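Local coordinates for uronate isomerase (Caulobacter crescentus, PDB 2Q01), which catalyses the interconversion of D-glucuronate and D-fructuronate, and of D-galacturonate and D-tagaturonate, in the pentose and glucuronate interconversion pathway, at residues B[176-179]-B[180-183]; B[238-241]-B[242-245]; B[297-300]-B[301-304]. All blocks are in the same frame, centred on the assembly; numbering follows the deposited sequence.

All three contacts are local. Contact 1 opens helix 179-186 largely at the surface, where a water serves the helix start. Contacts 2 and 3, both partly buried, close the facing helices 228-244 and 281-302; the latter lies, in sequence, between neighbouring parallel strands 249-252 and 305-308, as in a TIM-barrel fold. Contact 2 pairs an amide with a carboxylate on an exposed flank, whereas contact 3 uses a serine hydroxyl and an aspartate to hold the chain leaving the helix. Contact 2 touches both others: Leu178 CD1 is 3.7 Å from Phe242 CD1, and Arg239 NH2 is 2.9 Å from Asp302 OD2 in a salt bridge. Contacts 1 and 3 stay about 10 Å apart at their nearest atoms.

Contact 1: residues B[176-179]-B[180-183]; sequences ESLQ and HHAA
Leu178 and His181 meet at an angle: Leu178 CD2 comes to 4.1 Å from His181 ND1, approaching the imidazole obliquely. Both side chains have CG anti to the carbonyl carbon (chi1 -69° for His181), which brings the leucine branch and the ring together across the first turn. Gln179 and His180 behave differently. They run side by side in the same direction, with the amide and imidazole planes only 18° apart, and Gln179 CB sits over one face of the His180 ring. The ends, Gln179 NE2 and His180 NE2, are 4.2 Å apart.

Leu178 is the N-cap residue of the helix. Its carbonyl O accepts from Ala182 N at 3.2 Å with an N-H...O angle of 157°, and Gln179 O accepts from Ala183 N at 3.3 Å, so the first turn is built by backbone bonds. A water bridges loop and helix: it donates to Ser177 O, accepts from His180 N at 2.9 Å, and lies 3.2 Å from His181 ND1, to which it is also hydrogen-bonded. The first-turn N-H of His180 thus finds its acceptor in a bound water. At the other end of the His181 ring, NE2 is hydrogen-bonded to Thr170 OG1, so both ring nitrogens have partners and the buried imidazole is fixed in rotation.

This helix start follows strand 165-169 of a parallel sheet; His180 and Ala183 pack on helix 47-51, while Leu178 reaches Ala245 just beyond helix 228-244.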
# COMPACT_ATOMS: atom_id res chain seq x y z
N GLU B 176 32.69 0.06 -21.14
CA GLU B 176 33.52 1.25 -20.83
C GLU B 176 34.81 0.93 -20.07
O GLU B 176 34.92 -0.13 -19.45
CB GLU B 176 32.71 2.35 -20.13
CG GLU B 176 31.41 1.89 -19.49
CD GLU B 176 30.49 3.04 -19.13
OE1 GLU B 176 30.74 4.18 -19.59
OE2 GLU B 176 29.52 2.82 -18.38
N SER B 177 35.77 1.85 -20.14
CA SER B 177 37.08 1.65 -19.52
C SER B 177 37.10 2.03 -18.04
O SER B 177 36.33 2.88 -17.59
CB SER B 177 38.17 2.42 -20.28
OG SER B 177 38.11 3.81 -20.01
N LEU B 178 37.99 1.37 -17.30
CA LEU B 178 38.19 1.66 -15.89
C LEU B 178 39.44 2.53 -15.71
O LEU B 178 40.20 2.41 -14.73
CB LEU B 178 38.27 0.35 -15.09
CG LEU B 178 37.01 -0.51 -15.17
CD1 LEU B 178 37.25 -1.84 -14.50
CD2 LEU B 178 35.81 0.20 -14.55
N GLN B 179 39.61 3.41 -16.68
CA GLN B 179 40.70 4.38 -16.80
C GLN B 179 40.87 5.24 -15.54
O GLN B 179 41.96 5.34 -14.99
CB GLN B 179 40.35 5.28 -17.99
CG GLN B 179 41.48 6.12 -18.57
CD GLN B 179 40.99 7.05 -19.67
OE1 GLN B 179 41.66 8.03 -19.99
NE2 GLN B 179 39.83 6.74 -20.24
N HIS B 180 39.77 5.85 -15.11
CA HIS B 180 39.81 6.84 -14.03
C HIS B 180 39.96 6.20 -12.66
O HIS B 180 40.47 6.83 -11.74
CB HIS B 180 38.58 7.73 -14.10
CG HIS B 180 38.41 8.41 -15.42
ND1 HIS B 180 39.27 9.39 -15.86
CD2 HIS B 180 37.50 8.23 -16.41
CE1 HIS B 180 38.89 9.79 -17.06
NE2 HIS B 180 37.82 9.10 -17.42
N HIS B 181 39.53 4.95 -12.54
CA HIS B 181 39.71 4.19 -11.31
C HIS B 181 41.16 3.78 -11.12
O HIS B 181 41.65 3.78 -9.99
CB HIS B 181 38.82 2.96 -11.31
CG HIS B 181 37.36 3.29 -11.20
ND1 HIS B 181 36.58 3.57 -12.29
CD2 HIS B 181 36.56 3.39 -10.12
CE1 HIS B 181 35.35 3.81 -11.90
NE2 HIS B 181 35.31 3.72 -10.58
N ALA B 182 41.82 3.40 -12.21
CA ALA B 182 43.25 3.07 -12.18
C ALA B 182 44.10 4.28 -11.79
O ALA B 182 45.09 4.14 -11.07
CB ALA B 182 43.70 2.52 -13.53
N ALA B 183 43.69 5.46 -12.24
CA ALA B 183 44.39 6.71 -11.95
C ALA B 183 44.21 7.14 -10.50
O ALA B 183 45.10 7.77 -9.93
CB ALA B 183 43.94 7.81 -12.89
O HOH W 1 37.11 4.83 -15.21

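Contact 2: residues B[238-241]-B[242-245]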
# COMPACT_ATOMS: atom_id res chain seq x y z
N ARG B 238 35.60 -9.25 -17.97
CA ARG B 238 35.27 -7.87 -17.60
C ARG B 238 34.94 -7.75 -16.12
O ARG B 238 35.34 -6.79 -15.47
CB ARG B 238 34.15 -7.30 -18.46
CG ARG B 238 34.58 -6.96 -19.89
CD ARG B 238 35.84 -6.13 -19.91
NE ARG B 238 35.57 -4.73 -19.59
CZ ARG B 238 36.49 -3.87 -19.17
NH1 ARG B 238 36.15 -2.61 -18.92
NH2 ARG B 238 37.74 -4.27 -18.98
N ARG B 239 34.24 -8.74 -15.58
CA ARG B 239 33.97 -8.80 -14.15
C ARG B 239 35.25 -8.86 -13.33
O ARG B 239 35.36 -8.19 -12.31
CB ARG B 239 33.06 -9.98 -13.82
CG ARG B 239 31.59 -9.68 -14.02
CD ARG B 239 30.78 -10.95 -14.12
NE ARG B 239 30.64 -11.61 -12.83
CZ ARG B 239 29.55 -11.56 -12.06
NH1 ARG B 239 28.49 -10.87 -12.46
NH2 ARG B 239 29.53 -12.20 -10.91
N GLN B 240 36.21 -9.67 -13.79
CA GLN B 240 37.53 -9.77 -13.17
C GLN B 240 38.25 -8.43 -13.14
O GLN B 240 38.85 -8.07 -12.12
CB GLN B 240 38.39 -10.82 -13.89
CG GLN B 240 39.65 -11.24 -13.12
CD GLN B 240 39.36 -11.59 -11.67
OE1 GLN B 240 38.57 -12.49 -11.37
NE2 GLN B 240 40.01 -10.87 -10.75
N ALA B 241 38.19 -7.70 -14.26
CA ALA B 241 38.76 -6.35 -14.37
C ALA B 241 38.12 -5.36 -13.39
O ALA B 241 38.80 -4.45 -12.92
CB ALA B 241 38.62 -5.85 -15.80
N PHE B 242 36.84 -5.54 -13.11
CA PHE B 242 36.11 -4.69 -12.16
C PHE B 242 36.52 -5.01 -10.73
O PHE B 242 36.72 -4.10 -9.93
CB PHE B 242 34.60 -4.85 -12.34
CG PHE B 242 34.01 -3.98 -13.42
CD1 PHE B 242 34.34 -4.16 -14.76
CD2 PHE B 242 33.09 -2.99 -13.09
CE1 PHE B 242 33.78 -3.37 -15.76
CE2 PHE B 242 32.52 -2.18 -14.08
CZ PHE B 242 32.87 -2.37 -15.41
N ILE B 243 36.64 -6.30 -10.42
CA ILE B 243 37.15 -6.79 -9.13
C ILE B 243 38.54 -6.22 -8.83
O ILE B 243 38.79 -5.74 -7.72
CB ILE B 243 37.18 -8.35 -9.11
CG1 ILE B 243 35.75 -8.88 -9.05
CG2 ILE B 243 37.99 -8.89 -7.93
CD1 ILE B 243 35.60 -10.27 -9.59
N ASP B 244 39.41 -6.27 -9.84
CA ASP B 244 40.76 -5.69 -9.76
C ASP B 244 40.74 -4.18 -9.57
O ASP B 244 41.70 -3.60 -9.06
CB ASP B 244 41.57 -6.06 -11.00
CG ASP B 244 41.89 -7.55 -11.08
OD1 ASP B 244 42.18 -8.03 -12.20
OD2 ASP B 244 41.86 -8.24 -10.04
N ALA B 245 39.65 -3.54 -9.99
CA ALA B 245 39.43 -2.11 -9.78
C ALA B 245 38.70 -1.84 -8.46
O ALA B 245 38.37 -0.69 -8.15
CB ALA B 245 38.66 -1.52 -10.95
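Gln240 and Asp244, one helical turn apart, join by a side-chain hydrogen bond: Gln240 NE2 donates to Asp244 OD2 at 3.3 Å with an N-H...O angle of 138°. The acceptor lies almost in the amide plane, but the donor arrives from above the carboxylate plane, and the two planes are 54° apart. A bend in the glutamine chain at chi2 turns its amide toward the aspartate. Long and bent, this bond should add only modestly to the backbone bonds beneath it.

Most of the carbonyls there have a sound donor, Ala241 O only a weak one. Gln240 O takes Asp244 N at 3.0 Å, and Arg239 O takes Ile243 N at 3.0 Å in a nearly straight bond. Phe242 N divides its hydrogen between Arg238 O, at 3.1 Å, and a weak bond to Arg239 O. At the final turn Ala245 N makes weak bonds to both Ala241 O and Phe242 O, consistent with a helix that is coming to its end.

The phenyl group of Phe242 presents its edge to Arg238 O, which lies near the ring plane; Phe242 CD1 is 2.9 Å from that oxygen. The guanidinium of Arg238 crosses the ring obliquely, planes 77° apart, with Arg238 NH1 4.0 Å from Phe242 CE1, while its NE is hydrogen-bonded to Pro174 O. Arg239 is satisfied by its salt bridge to Asp302 and probably also by Ser299 OG, and Tyr197 makes an edge-to-face pair with Phe242.

The chemistry is thus divided by side: the exposed flank relies on a weakly directed amide-carboxylate pair, whereas on the buried flanks Arg238 bonds the loop at Pro174 and Arg239 the end of helix 281-302, linking this helix end to both.

Contact 3: residues B[297-300]-B[301-304]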
# COMPACT_ATOMS: atom_id res chain seq x y z
N LYS B 297 25.45 -17.31 -11.46
CA LYS B 297 26.34 -18.46 -11.65
C LYS B 297 27.82 -18.04 -11.73
O LYS B 297 28.70 -18.81 -11.35
CB LYS B 297 25.95 -19.22 -12.93
CG LYS B 297 24.70 -20.08 -12.78
CD LYS B 297 24.56 -21.09 -13.90
CE LYS B 297 23.72 -20.56 -15.04
NZ LYS B 297 23.57 -21.58 -16.12
N MET B 298 28.07 -16.84 -12.24
CA MET B 298 29.42 -16.27 -12.25
C MET B 298 29.80 -15.79 -10.86
O MET B 298 30.96 -15.92 -10.45
CB MET B 298 29.51 -15.10 -13.24
CG MET B 298 29.64 -15.51 -14.69
SD MET B 298 29.55 -14.09 -15.80
CE MET B 298 29.04 -14.90 -17.31
N SER B 299 28.83 -15.26 -10.13
CA SER B 299 29.01 -14.78 -8.75
C SER B 299 29.37 -15.89 -7.78
O SER B 299 30.02 -15.65 -6.76
CB SER B 299 27.74 -14.08 -8.27
OG SER B 299 27.66 -12.77 -8.80
N LEU B 300 28.94 -17.11 -8.11
CA LEU B 300 29.34 -18.31 -7.38
C LEU B 300 30.85 -18.52 -7.42
O LEU B 300 31.43 -19.07 -6.48
CB LEU B 300 28.66 -19.52 -8.00
CG LEU B 300 27.46 -20.19 -7.35
CD1 LEU B 300 26.39 -19.22 -6.89
CD2 LEU B 300 26.90 -21.18 -8.36
N ASP B 301 31.48 -18.06 -8.51
CA ASP B 301 32.92 -18.17 -8.69
C ASP B 301 33.71 -16.94 -8.23
O ASP B 301 34.70 -17.08 -7.52
CB ASP B 301 33.27 -18.51 -10.14
CG ASP B 301 32.83 -19.92 -10.54
OD1 ASP B 301 32.28 -20.08 -11.65
OD2 ASP B 301 33.03 -20.86 -9.74
N ASP B 302 33.26 -15.75 -8.63
CA ASP B 302 34.02 -14.51 -8.36
C ASP B 302 33.56 -13.67 -7.16
O ASP B 302 34.22 -12.70 -6.79
CB ASP B 302 34.19 -13.65 -9.63
CG ASP B 302 32.88 -13.09 -10.19
OD1 ASP B 302 32.85 -12.79 -11.40
OD2 ASP B 302 31.88 -12.92 -9.45
N GLY B 303 32.43 -14.05 -6.57
CA GLY B 303 31.96 -13.42 -5.33
C GLY B 303 31.39 -12.02 -5.44
O GLY B 303 31.35 -11.28 -4.46
N LEU B 304 30.96 -11.65 -6.64
CA LEU B 304 30.26 -10.38 -6.85
C LEU B 304 28.84 -10.40 -6.30
O LEU B 304 28.03 -11.24 -6.68
CB LEU B 304 30.24 -10.01 -8.33
CG LEU B 304 30.95 -8.73 -8.76
CD1 LEU B 304 32.24 -8.52 -8.02
CD2 LEU B 304 31.18 -8.73 -10.26
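Ser299 OG reaches across the end of its helix and donates to Leu304 O at 2.6 Å, a side-chain bond that ties the outgoing chain back to the last turns. The hydroxyl stands anti to its own carbonyl carbon (chi1 -78°). Its single hydrogen goes to Leu304 O, with Met295 O a second acceptor that can only share it or alternate for it.

Beside it, Asp302 OD2 accepts from Leu304 N at 3.2 Å on the anti side of the carboxylate, an Asx turn. A chi1 of 65° sets Asp302 CG between its backbone N and carbonyl carbon, which puts OD2 where Leu304 N can reach it. Met298 O takes two donors: Asp302 N lies in its carbonyl plane at 2.9 Å, whereas Asp301 N comes from well above that plane. Gly303 N bonds to Ser299 O at 2.9 Å; with positive phi (73°), Gly303 is where the chain leaves the helix.

The nearby Arg239, paired with Asp302, probably favours the charged carboxylate. The contact joins helix 281-302 to strand 305-308 through a short turn, with helix 228-244 against Met298, Asp302 and Leu304, and helix 343-349 against Lys297 and Leu300.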